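Side-chain contacts in high choriolytic enzyme 1 (Oryzias latipes, PDB 3VTG), which hydrolyses proteins of the inner egg envelope as a zinc-dependent astacin-family protease, helping the fish embryo to hatch: residues 40-45 with 51-56; 147-152 with 169-174; 133-138 with 158-163. All coordinates share one frame; numbering follows the deposited sequence.

Contact 1 closes before the other two open along the chain, and it lies across the chain's centre from them: its centre is about 28 Å from that of contact 2 and about 30 Å from that of contact 3. It belongs to the helix-and-sheet half of the astacin fold, where helix 32-43 packs on strand 51-55. Contacts 2 and 3, with centres about 14 Å apart, belong to the loop-rich half, and their segments alternate in sequence (133-138, 147-152, 158-163, 169-174). They also touch, F135 CE1 lying 3.7 Å from I169 CG1. Zinc, held by H99, H103 and H109, lies in the active-site cleft between these halves, contact 1 packing one, contacts 2 and 3 the other.

Contact 1 of 3, residues 40-45 with 51-56; sequences GAMRAF and IRFVRR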
loop_
_atom_site.group_PDB
_atom_site.type_symbol
_atom_site.label_atom_id
_atom_site.label_comp_id
_atom_site.label_asym_id
_atom_site.label_seq_id
_atom_site.Cartn_x
_atom_site.Cartn_y
_atom_site.Cartn_z
ATOM N N GLY A 40 -12.148 5.681 9.061
ATOM C CA GLY A 40 -13.000 5.585 7.877
ATOM C C GLY A 40 -12.324 4.835 6.743
ATOM O O GLY A 40 -12.936 3.979 6.099
ATOM N N ALA A 41 -11.051 5.150 6.507
ATOM C CA ALA A 41 -10.256 4.463 5.492
ATOM C C ALA A 41 -10.081 2.984 5.820
ATOM O O ALA A 41 -10.109 2.139 4.927
ATOM C CB ALA A 41 -8.907 5.139 5.323
ATOM N N MET A 42 -9.922 2.679 7.105
ATOM C CA MET A 42 -9.795 1.297 7.568
ATOM C C MET A 42 -11.044 0.480 7.270
ATOM O O MET A 42 -10.953 -0.716 6.979
ATOM C CB MET A 42 -9.501 1.259 9.062
ATOM C CG MET A 42 -8.100 1.710 9.415
ATOM S SD MET A 42 -7.920 1.963 11.184
ATOM C CE MET A 42 -6.141 2.132 11.273
ATOM N N ARG A 43 -12.208 1.126 7.330
ATOM C CA ARG A 43 -13.476 0.452 7.060
ATOM C C ARG A 43 -13.606 -0.038 5.621
ATOM O O ARG A 43 -14.394 -0.939 5.346
ATOM C CB ARG A 43 -14.666 1.343 7.427
ATOM C CG ARG A 43 -14.963 1.391 8.917
ATOM C CD ARG A 43 -16.354 1.945 9.204
ATOM N NE ARG A 43 -16.529 3.320 8.734
ATOM C CZ ARG A 43 -16.128 4.405 9.392
ATOM N NH1 ARG A 43 -15.509 4.304 10.563
ATOM N NH2 ARG A 43 -16.341 5.602 8.871
ATOM N N ALA A 44 -12.823 0.545 4.713
ATOM C CA ALA A 44 -12.841 0.154 3.301
ATOM C C ALA A 44 -12.459 -1.311 3.081
ATOM O O ALA A 44 -12.749 -1.887 2.034
ATOM C CB ALA A 44 -11.937 1.068 2.484
ATOM N N PHE A 45 -11.807 -1.907 4.075
ATOM C CA PHE A 45 -11.375 -3.298 4.000
ATOM C C PHE A 45 -12.467 -4.283 4.433
ATOM O O PHE A 45 -12.378 -5.474 4.138
ATOM C CB PHE A 45 -10.108 -3.495 4.840
ATOM C CG PHE A 45 -8.895 -2.804 4.277
ATOM C CD1 PHE A 45 -8.670 -1.447 4.511
ATOM C CD2 PHE A 45 -7.977 -3.509 3.509
ATOM C CE1 PHE A 45 -7.556 -0.812 3.986
ATOM C CE2 PHE A 45 -6.859 -2.878 2.984
ATOM C CZ PHE A 45 -6.649 -1.529 3.219
ATOM N N ILE A 51 -9.850 -8.773 6.368
ATOM C CA ILE A 51 -9.006 -7.882 7.170
ATOM C C ILE A 51 -9.874 -7.005 8.072
ATOM O O ILE A 51 -10.846 -6.405 7.612
ATOM C CB ILE A 51 -8.127 -6.967 6.273
ATOM C CG1 ILE A 51 -7.256 -7.779 5.300
ATOM C CG2 ILE A 51 -7.284 -6.007 7.106
ATOM C CD1 ILE A 51 -6.269 -8.732 5.937
ATOM N N ARG A 52 -9.517 -6.942 9.353
ATOM C CA ARG A 52 -10.179 -6.051 10.307
ATOM C C ARG A 52 -9.154 -5.272 11.128
ATOM O O ARG A 52 -8.458 -5.843 11.962
ATOM C CB ARG A 52 -11.098 -6.834 11.256
ATOM C CG ARG A 52 -12.182 -7.666 10.590
ATOM C CD ARG A 52 -13.284 -6.821 9.971
ATOM N NE ARG A 52 -14.294 -7.682 9.363
ATOM C CZ ARG A 52 -14.262 -8.108 8.102
ATOM N NH1 ARG A 52 -13.278 -7.740 7.288
ATOM N NH2 ARG A 52 -15.224 -8.903 7.652
ATOM N N PHE A 53 -9.061 -3.969 10.884
ATOM C CA PHE A 53 -8.243 -3.100 11.718
ATOM C C PHE A 53 -9.049 -2.728 12.959
ATOM O O PHE A 53 -10.162 -2.209 12.842
ATOM C CB PHE A 53 -7.816 -1.853 10.939
ATOM C CG PHE A 53 -6.887 -2.142 9.792
ATOM C CD1 PHE A 53 -5.529 -2.348 10.015
ATOM C CD2 PHE A 53 -7.367 -2.214 8.487
ATOM C CE1 PHE A 53 -4.669 -2.621 8.963
ATOM C CE2 PHE A 53 -6.510 -2.484 7.428
ATOM C CZ PHE A 53 -5.161 -2.690 7.668
ATOM N N VAL A 54 -8.501 -3.025 14.140
ATOM C CA VAL A 54 -9.185 -2.758 15.413
ATOM C C VAL A 54 -8.289 -1.985 16.370
ATOM O O VAL A 54 -7.071 -2.148 16.355
ATOM C CB VAL A 54 -9.666 -4.051 16.121
ATOM C CG1 VAL A 54 -10.597 -4.857 15.227
ATOM C CG2 VAL A 54 -8.493 -4.897 16.603
ATOM N N ARG A 55 -8.891 -1.149 17.210
ATOM C CA ARG A 55 -8.126 -0.457 18.238
ATOM C C ARG A 55 -7.418 -1.467 19.132
ATOM O O ARG A 55 -8.012 -2.460 19.561
ATOM C CB ARG A 55 -9.014 0.472 19.067
ATOM C CG ARG A 55 -9.461 1.712 18.308
ATOM C CD ARG A 55 -10.183 2.708 19.204
ATOM N NE ARG A 55 -11.478 2.192 19.638
ATOM C CZ ARG A 55 -12.600 2.277 18.928
ATOM N NH1 ARG A 55 -12.605 2.872 17.738
ATOM N NH2 ARG A 55 -13.720 1.762 19.412
ATOM N N ARG A 56 -6.135 -1.219 19.374
ATOM C CA ARG A 56 -5.312 -2.076 20.216
ATOM C C ARG A 56 -5.816 -2.100 21.654
ATOM O O ARG A 56 -6.283 -1.090 22.183
ATOM C CB ARG A 56 -3.860 -1.589 20.193
ATOM C CG ARG A 56 -2.870 -2.501 20.899
ATOM C CD ARG A 56 -1.587 -1.764 21.241
ATOM N NE ARG A 56 -0.608 -2.672 21.837
ATOM C CZ ARG A 56 0.456 -2.293 22.540
ATOM N NH1 ARG A 56 0.708 -1.008 22.758
ATOM N NH2 ARG A 56 1.281 -3.210 23.023
HETATM O O HOH W 1 -10.954 -2.707 9.063
#
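F53 turns the edge of its ring toward the face of F45. Its CE2 rests off-centre over that face, 3.8 Å from F45 CD1. The ring planes stand at 77° with centroids 5.3 Å apart, a T-shaped stack. The partners differ in role: F45 offers its pi face, F53 its C-H edge. At the other end of F53, M42 crosses the side chain at about a right angle. Its chain is extended beyond CG (chi2 168°), which carries SD past the ring's root to lie 3.8 Å from F53 CB; the sulfur views the ring obliquely, a Met-aromatic contact. A flexible thioether suits this position, since it follows an aromatic contour without needing a polar partner. I51 adds an aliphatic patch beside the stack, its CB 4.2 Å from F45 CB. These side chains pack the end of the helix against the second strand of a beta-alpha-beta unit, in which strand 20-26 leads through helix 32-43 into the parallel strand 51-55. Because 51-55 is the outermost strand of its sheet, F53 N looks away from strand 20-26; a water accepts from it at 2.9 Å and donates to M42 O, also at 2.9 Å, linking helix and strand. Further out, R52 folds back so that NH1 donates to I51 O (2.8 Å) from well above the carbonyl plane and also bonds T49 O. T49 OG1 bonds both F45 O and I51 N, tying the two ends of the short connection together. Beyond F45 lie N102 of the zinc-binding helix 94-105 and I193 of helix 187-196.

Contact 2 of 3, residues 147-152 with 169-174; sequences YDYSSI and ITPIPN
P171, the last residue of strand 169-171, meets the ring of Y149 with its CB, which lies 3.7 Å from Y149 CE1 and slightly farther from CZ. The proline approaches the ring obliquely, and its rigid, apolar pyrrolidine suits this place by offering CB to the ring carbons. Next in the chain, the CB of I172 is directed away from Y149, and its side chain touches R121 of strand 120-122, antiparallel to 169-171. It is the backbone that faces the tyrosine: I172 O comes to 3.0 Å from Y149 OH near the ring plane, but at a poor angle for a hydrogen bond. A cis peptide then leads into P173 and bends the chain, after which N174 N donates to a water at 3.0 Å. That water in turn donates to Y149 OH at 2.9 Å, so one solvent molecule spans the two segments. On the other side, Y149 reaches out from a type I turn running from D148 to S151. Its CG lies beside the backbone N (chi1 -70°), and the ring extends toward P171. D148 fixes that turn: its OD1 takes two donors, S150 OG at 2.7 Å on the syn side, only 17° out of the carboxylate plane, and S150 N at 2.9 Å from above that plane, the latter making an Asx turn. The turn runs straight into the Met-turn of the metzincins, where I152 O bonds ND1 of the zinc ligand H99. As Y119 O takes the single proton of the Y149 hydroxyl and the water fills its acceptor role, direct cohesion between 147-152 and 169-174 probably rests on the proline-ring packing, with polar linkage supplied through solvent.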
loop_
_atom_site.group_PDB
_atom_site.type_symbol
_atom_site.label_atom_id
_atom_site.label_comp_id
_atom_site.label_asym_id
_atom_site.label_seq_id
_atom_site.Cartn_x
_atom_site.Cartn_y
_atom_site.Cartn_z
ATOM N N TYR A 147 -0.703 -7.581 -13.940
ATOM C CA TYR A 147 -0.333 -6.191 -13.748
ATOM C C TYR A 147 -1.588 -5.335 -13.880
ATOM O O TYR A 147 -2.363 -5.499 -14.821
ATOM C CB TYR A 147 0.690 -5.782 -14.800
ATOM C CG TYR A 147 1.418 -4.501 -14.479
ATOM C CD1 TYR A 147 2.661 -4.527 -13.851
ATOM C CD2 TYR A 147 0.867 -3.261 -14.804
ATOM C CE1 TYR A 147 3.333 -3.356 -13.551
ATOM C CE2 TYR A 147 1.534 -2.082 -14.512
ATOM C CZ TYR A 147 2.766 -2.137 -13.888
ATOM O OH TYR A 147 3.433 -0.973 -13.593
ATOM N N ASP A 148 -1.787 -4.431 -12.925
ATOM C CA ASP A 148 -3.002 -3.626 -12.863
ATOM C C ASP A 148 -2.675 -2.135 -12.860
ATOM O O ASP A 148 -2.285 -1.577 -11.831
ATOM C CB ASP A 148 -3.816 -4.014 -11.620
ATOM C CG ASP A 148 -5.151 -3.285 -11.523
ATOM O OD1 ASP A 148 -5.533 -2.537 -12.451
ATOM O OD2 ASP A 148 -5.827 -3.475 -10.489
ATOM N N TYR A 149 -2.848 -1.491 -14.015
ATOM C CA TYR A 149 -2.611 -0.054 -14.136
ATOM C C TYR A 149 -3.468 0.747 -13.157
ATOM O O TYR A 149 -3.087 1.843 -12.746
ATOM C CB TYR A 149 -2.943 0.432 -15.542
ATOM C CG TYR A 149 -2.014 0.001 -16.655
ATOM C CD1 TYR A 149 -0.667 0.370 -16.664
ATOM C CD2 TYR A 149 -2.503 -0.733 -17.733
ATOM C CE1 TYR A 149 0.169 0.001 -17.709
ATOM C CE2 TYR A 149 -1.681 -1.104 -18.781
ATOM C CZ TYR A 149 -0.349 -0.740 -18.763
ATOM O OH TYR A 149 0.451 -1.115 -19.819
ATOM N N SER A 150 -4.630 0.197 -12.805
ATOM C CA SER A 150 -5.600 0.888 -11.954
ATOM C C SER A 150 -5.430 0.612 -10.459
ATOM O O SER A 150 -6.245 1.064 -9.652
ATOM C CB SER A 150 -7.034 0.562 -12.396
ATOM O OG SER A 150 -7.455 -0.708 -11.925
ATOM N N SER A 151 -4.378 -0.121 -10.092
ATOM C CA SER A 151 -4.103 -0.430 -8.687
ATOM C C SER A 151 -3.855 0.829 -7.868
ATOM O O SER A 151 -3.177 1.752 -8.320
ATOM C CB SER A 151 -2.892 -1.352 -8.556
ATOM O OG SER A 151 -2.501 -1.471 -7.195
ATOM N N ILE A 152 -4.380 0.838 -6.645
ATOM C CA ILE A 152 -4.125 1.918 -5.691
ATOM C C ILE A 152 -2.637 1.970 -5.310
ATOM O O ILE A 152 -2.184 2.924 -4.679
ATOM C CB ILE A 152 -5.030 1.766 -4.441
ATOM C CG1 ILE A 152 -5.270 3.125 -3.762
ATOM C CG2 ILE A 152 -4.483 0.707 -3.484
ATOM C CD1 ILE A 152 -6.288 3.084 -2.637
ATOM N N ILE A 169 7.212 7.427 -15.543
ATOM C CA ILE A 169 6.645 6.155 -15.997
ATOM C C ILE A 169 5.769 6.384 -17.221
ATOM O O ILE A 169 4.916 7.272 -17.220
ATOM C CB ILE A 169 5.781 5.484 -14.901
ATOM C CG1 ILE A 169 6.585 5.279 -13.613
ATOM C CG2 ILE A 169 5.204 4.160 -15.395
ATOM C CD1 ILE A 169 5.738 4.904 -12.414
ATOM N N THR A 170 5.978 5.571 -18.256
ATOM C CA THR A 170 5.119 5.589 -19.439
ATOM C C THR A 170 4.535 4.202 -19.669
ATOM O O THR A 170 5.279 3.259 -19.927
ATOM C CB THR A 170 5.886 6.009 -20.708
ATOM O OG1 THR A 170 6.571 7.246 -20.476
ATOM C CG2 THR A 170 4.920 6.167 -21.888
ATOM N N PRO A 171 3.199 4.066 -19.571
ATOM C CA PRO A 171 2.573 2.788 -19.910
ATOM C C PRO A 171 2.829 2.411 -21.370
ATOM O O PRO A 171 2.832 3.284 -22.242
ATOM C CB PRO A 171 1.082 3.055 -19.683
ATOM C CG PRO A 171 1.049 4.170 -18.693
ATOM C CD PRO A 171 2.214 5.038 -19.066
ATOM N N ILE A 172 3.071 1.125 -21.611
ATOM C CA ILE A 172 3.302 0.599 -22.961
ATOM C C ILE A 172 2.374 -0.594 -23.209
ATOM O O ILE A 172 2.121 -1.367 -22.286
ATOM C CB ILE A 172 4.788 0.207 -23.196
ATOM C CG1 ILE A 172 5.267 -0.830 -22.165
ATOM C CG2 ILE A 172 5.680 1.447 -23.190
ATOM C CD1 ILE A 172 6.605 -1.468 -22.484
ATOM N N PRO A 173 1.856 -0.751 -24.446
ATOM C CA PRO A 173 2.101 0.046 -25.653
ATOM C C PRO A 173 1.194 1.271 -25.794
ATOM O O PRO A 173 1.357 2.046 -26.737
ATOM C CB PRO A 173 1.807 -0.950 -26.773
ATOM C CG PRO A 173 0.724 -1.806 -26.213
ATOM C CD PRO A 173 0.968 -1.896 -24.728
ATOM N N ASN A 174 0.247 1.437 -24.875
ATOM C CA ASN A 174 -0.649 2.588 -24.887
ATOM C C ASN A 174 -0.304 3.551 -23.750
ATOM O O ASN A 174 -0.616 3.273 -22.590
ATOM C CB ASN A 174 -2.111 2.133 -24.793
ATOM C CG ASN A 174 -3.100 3.285 -24.890
ATOM O OD1 ASN A 174 -2.725 4.459 -24.895
ATOM N ND2 ASN A 174 -4.382 2.946 -24.959
HETATM O O HOH W 2 -0.473 0.413 -22.158
#

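Contact 3 of 3, residues 133-138 with 158-163; sequences YNFNKH and DAFSIA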
loop_
_atom_site.group_PDB
_atom_site.type_symbol
_atom_site.label_atom_id
_atom_site.label_comp_id
_atom_site.label_asym_id
_atom_site.label_seq_id
_atom_site.Cartn_x
_atom_site.Cartn_y
_atom_site.Cartn_z
ATOM N N TYR A 133 15.390 4.686 -6.678
ATOM C CA TYR A 133 15.268 3.360 -6.061
ATOM C C TYR A 133 13.814 2.897 -5.924
ATOM O O TYR A 133 13.546 1.697 -5.896
ATOM C CB TYR A 133 15.977 3.315 -4.698
ATOM C CG TYR A 133 15.205 3.987 -3.584
ATOM C CD1 TYR A 133 14.341 3.255 -2.765
ATOM C CD2 TYR A 133 15.326 5.358 -3.354
ATOM C CE1 TYR A 133 13.622 3.867 -1.752
ATOM C CE2 TYR A 133 14.610 5.980 -2.343
ATOM C CZ TYR A 133 13.762 5.230 -1.545
ATOM O OH TYR A 133 13.051 5.842 -0.540
ATOM N N ASN A 134 12.886 3.852 -5.842
ATOM C CA ASN A 134 11.451 3.558 -5.745
ATOM C C ASN A 134 10.892 2.882 -6.996
ATOM O O ASN A 134 9.759 2.400 -6.997
ATOM C CB ASN A 134 10.664 4.842 -5.477
ATOM C CG ASN A 134 10.966 5.445 -4.120
ATOM O OD1 ASN A 134 10.662 4.858 -3.081
ATOM N ND2 ASN A 134 11.555 6.632 -4.125
ATOM N N PHE A 135 11.698 2.852 -8.054
ATOM C CA PHE A 135 11.289 2.294 -9.338
ATOM C C PHE A 135 12.020 0.985 -9.651
ATOM O O PHE A 135 11.842 0.416 -10.729
ATOM C CB PHE A 135 11.518 3.320 -10.458
ATOM C CG PHE A 135 10.767 4.614 -10.273
ATOM C CD1 PHE A 135 9.588 4.856 -10.972
ATOM C CD2 PHE A 135 11.242 5.596 -9.404
ATOM C CE1 PHE A 135 8.897 6.050 -10.808
ATOM C CE2 PHE A 135 10.553 6.792 -9.233
ATOM C CZ PHE A 135 9.383 7.019 -9.940
ATOM N N ASN A 136 12.846 0.518 -8.715
ATOM C CA ASN A 136 13.555 -0.755 -8.874
ATOM C C ASN A 136 12.601 -1.943 -8.938
ATOM O O ASN A 136 11.677 -2.043 -8.133
ATOM C CB ASN A 136 14.546 -0.970 -7.727
ATOM C CG ASN A 136 15.721 -0.012 -7.774
ATOM O OD1 ASN A 136 15.917 0.715 -8.747
ATOM N ND2 ASN A 136 16.518 -0.014 -6.710
ATOM N N LYS A 137 12.832 -2.832 -9.901
ATOM C CA LYS A 137 12.050 -4.058 -10.043
ATOM C C LYS A 137 12.333 -5.010 -8.879
ATOM O O LYS A 137 13.485 -5.171 -8.473
ATOM C CB LYS A 137 12.396 -4.736 -11.368
ATOM C CG LYS A 137 11.512 -5.919 -11.741
ATOM C CD LYS A 137 12.046 -6.643 -12.969
ATOM C CE LYS A 137 11.927 -5.790 -14.221
ATOM N NZ LYS A 137 12.559 -6.442 -15.401
ATOM N N HIS A 138 11.282 -5.634 -8.348
ATOM C CA HIS A 138 11.424 -6.607 -7.263
ATOM C C HIS A 138 10.888 -7.956 -7.642
ATOM O O HIS A 138 10.060 -8.077 -8.548
ATOM C CB HIS A 138 10.736 -6.116 -5.992
ATOM C CG HIS A 138 11.254 -4.792 -5.487
ATOM N ND1 HIS A 138 12.567 -4.524 -5.371
ATOM C CD2 HIS A 138 10.580 -3.652 -5.057
ATOM C CE1 HIS A 138 12.728 -3.275 -4.895
ATOM N NE2 HIS A 138 11.511 -2.742 -4.705
ATOM N N ASP A 158 3.965 10.973 -13.226
ATOM C CA ASP A 158 4.852 12.076 -12.875
ATOM C C ASP A 158 5.467 11.937 -11.479
ATOM O O ASP A 158 6.054 12.884 -10.962
ATOM C CB ASP A 158 4.117 13.420 -13.018
ATOM C CG ASP A 158 2.863 13.513 -12.150
ATOM O OD1 ASP A 158 2.411 12.482 -11.605
ATOM O OD2 ASP A 158 2.318 14.634 -12.020
ATOM N N ALA A 159 5.341 10.758 -10.875
ATOM C CA ALA A 159 5.912 10.514 -9.552
ATOM C C ALA A 159 7.420 10.719 -9.596
ATOM O O ALA A 159 8.106 10.123 -10.427
ATOM C CB ALA A 159 5.574 9.110 -9.074
ATOM N N PHE A 160 7.920 11.588 -8.719
ATOM C CA PHE A 160 9.352 11.907 -8.632
ATOM C C PHE A 160 9.981 12.406 -9.943
ATOM O O PHE A 160 11.175 12.222 -10.175
ATOM C CB PHE A 160 10.141 10.720 -8.054
ATOM C CG PHE A 160 9.684 10.304 -6.686
ATOM C CD1 PHE A 160 9.883 11.140 -5.592
ATOM C CD2 PHE A 160 9.055 9.082 -6.488
ATOM C CE1 PHE A 160 9.464 10.765 -4.326
ATOM C CE2 PHE A 160 8.632 8.702 -5.222
ATOM C CZ PHE A 160 8.838 9.544 -4.140
ATOM N N SER A 161 9.174 13.047 -10.788
ATOM C CA SER A 161 9.679 13.663 -12.012
ATOM C C SER A 161 10.548 14.873 -11.685
ATOM O O SER A 161 10.202 15.677 -10.819
ATOM C CB SER A 161 8.528 14.091 -12.932
ATOM O OG SER A 161 7.961 12.989 -13.620
ATOM N N ILE A 162 11.673 14.996 -12.385
ATOM C CA ILE A 162 12.561 16.149 -12.230
ATOM C C ILE A 162 11.890 17.443 -12.704
ATOM O O ILE A 162 12.085 18.496 -12.108
ATOM C CB ILE A 162 13.895 15.956 -12.988
ATOM C CG1 ILE A 162 14.675 14.763 -12.430
ATOM C CG2 ILE A 162 14.754 17.213 -12.913
ATOM C CD1 ILE A 162 15.733 14.233 -13.374
ATOM N N ALA A 163 11.108 17.360 -13.778
ATOM C CA ALA A 163 10.499 18.547 -14.382
ATOM C C ALA A 163 9.164 18.202 -15.026
ATOM O O ALA A 163 8.933 17.049 -15.409
ATOM C CB ALA A 163 11.442 19.161 -15.406
#
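A159 O is approached by two groups: S168 OG donates a hydrogen bond to it, and the edge of the F135 ring meets it close to the ring plane, with CZ 3.4 Å from the oxygen. An aromatic C-H, slightly positive, suits that spot beside a carbonyl. The same CZ lies 4.4 Å from A159 CB, a loose apolar touch. F135 then meets F160 obliquely, its CE2 3.9 Å from F160 CD2; the two rings form no regular stack. With CG opposite the carbonyl carbon (chi1 -59°), F135 reaches away from its 3-10 segment toward the other loop. That loop is a type II turn from D158 to S161, closed by S161 N donating to D158 O at 3.1 Å. F160 occupies its third position with a positive phi of 56°, more often taken by glycine, and its ring leans toward N134 and F135. There the N134 amide plane is almost parallel to the ring (9°), but ND2 approaches it obliquely, at 3.7 Å from F160 CE2; ND2 donates to S131 O, which gives that nitrogen a polar partner. A serine in place of F135 would probably open a gap beside A159 and F160 and deprive Y155 of its edge-to-face partner. Y155 belongs to the Met-turn region, and the N134 side chain lies about 7 Å from the zinc ion and about 5 Å from the side chain of its ligand H109.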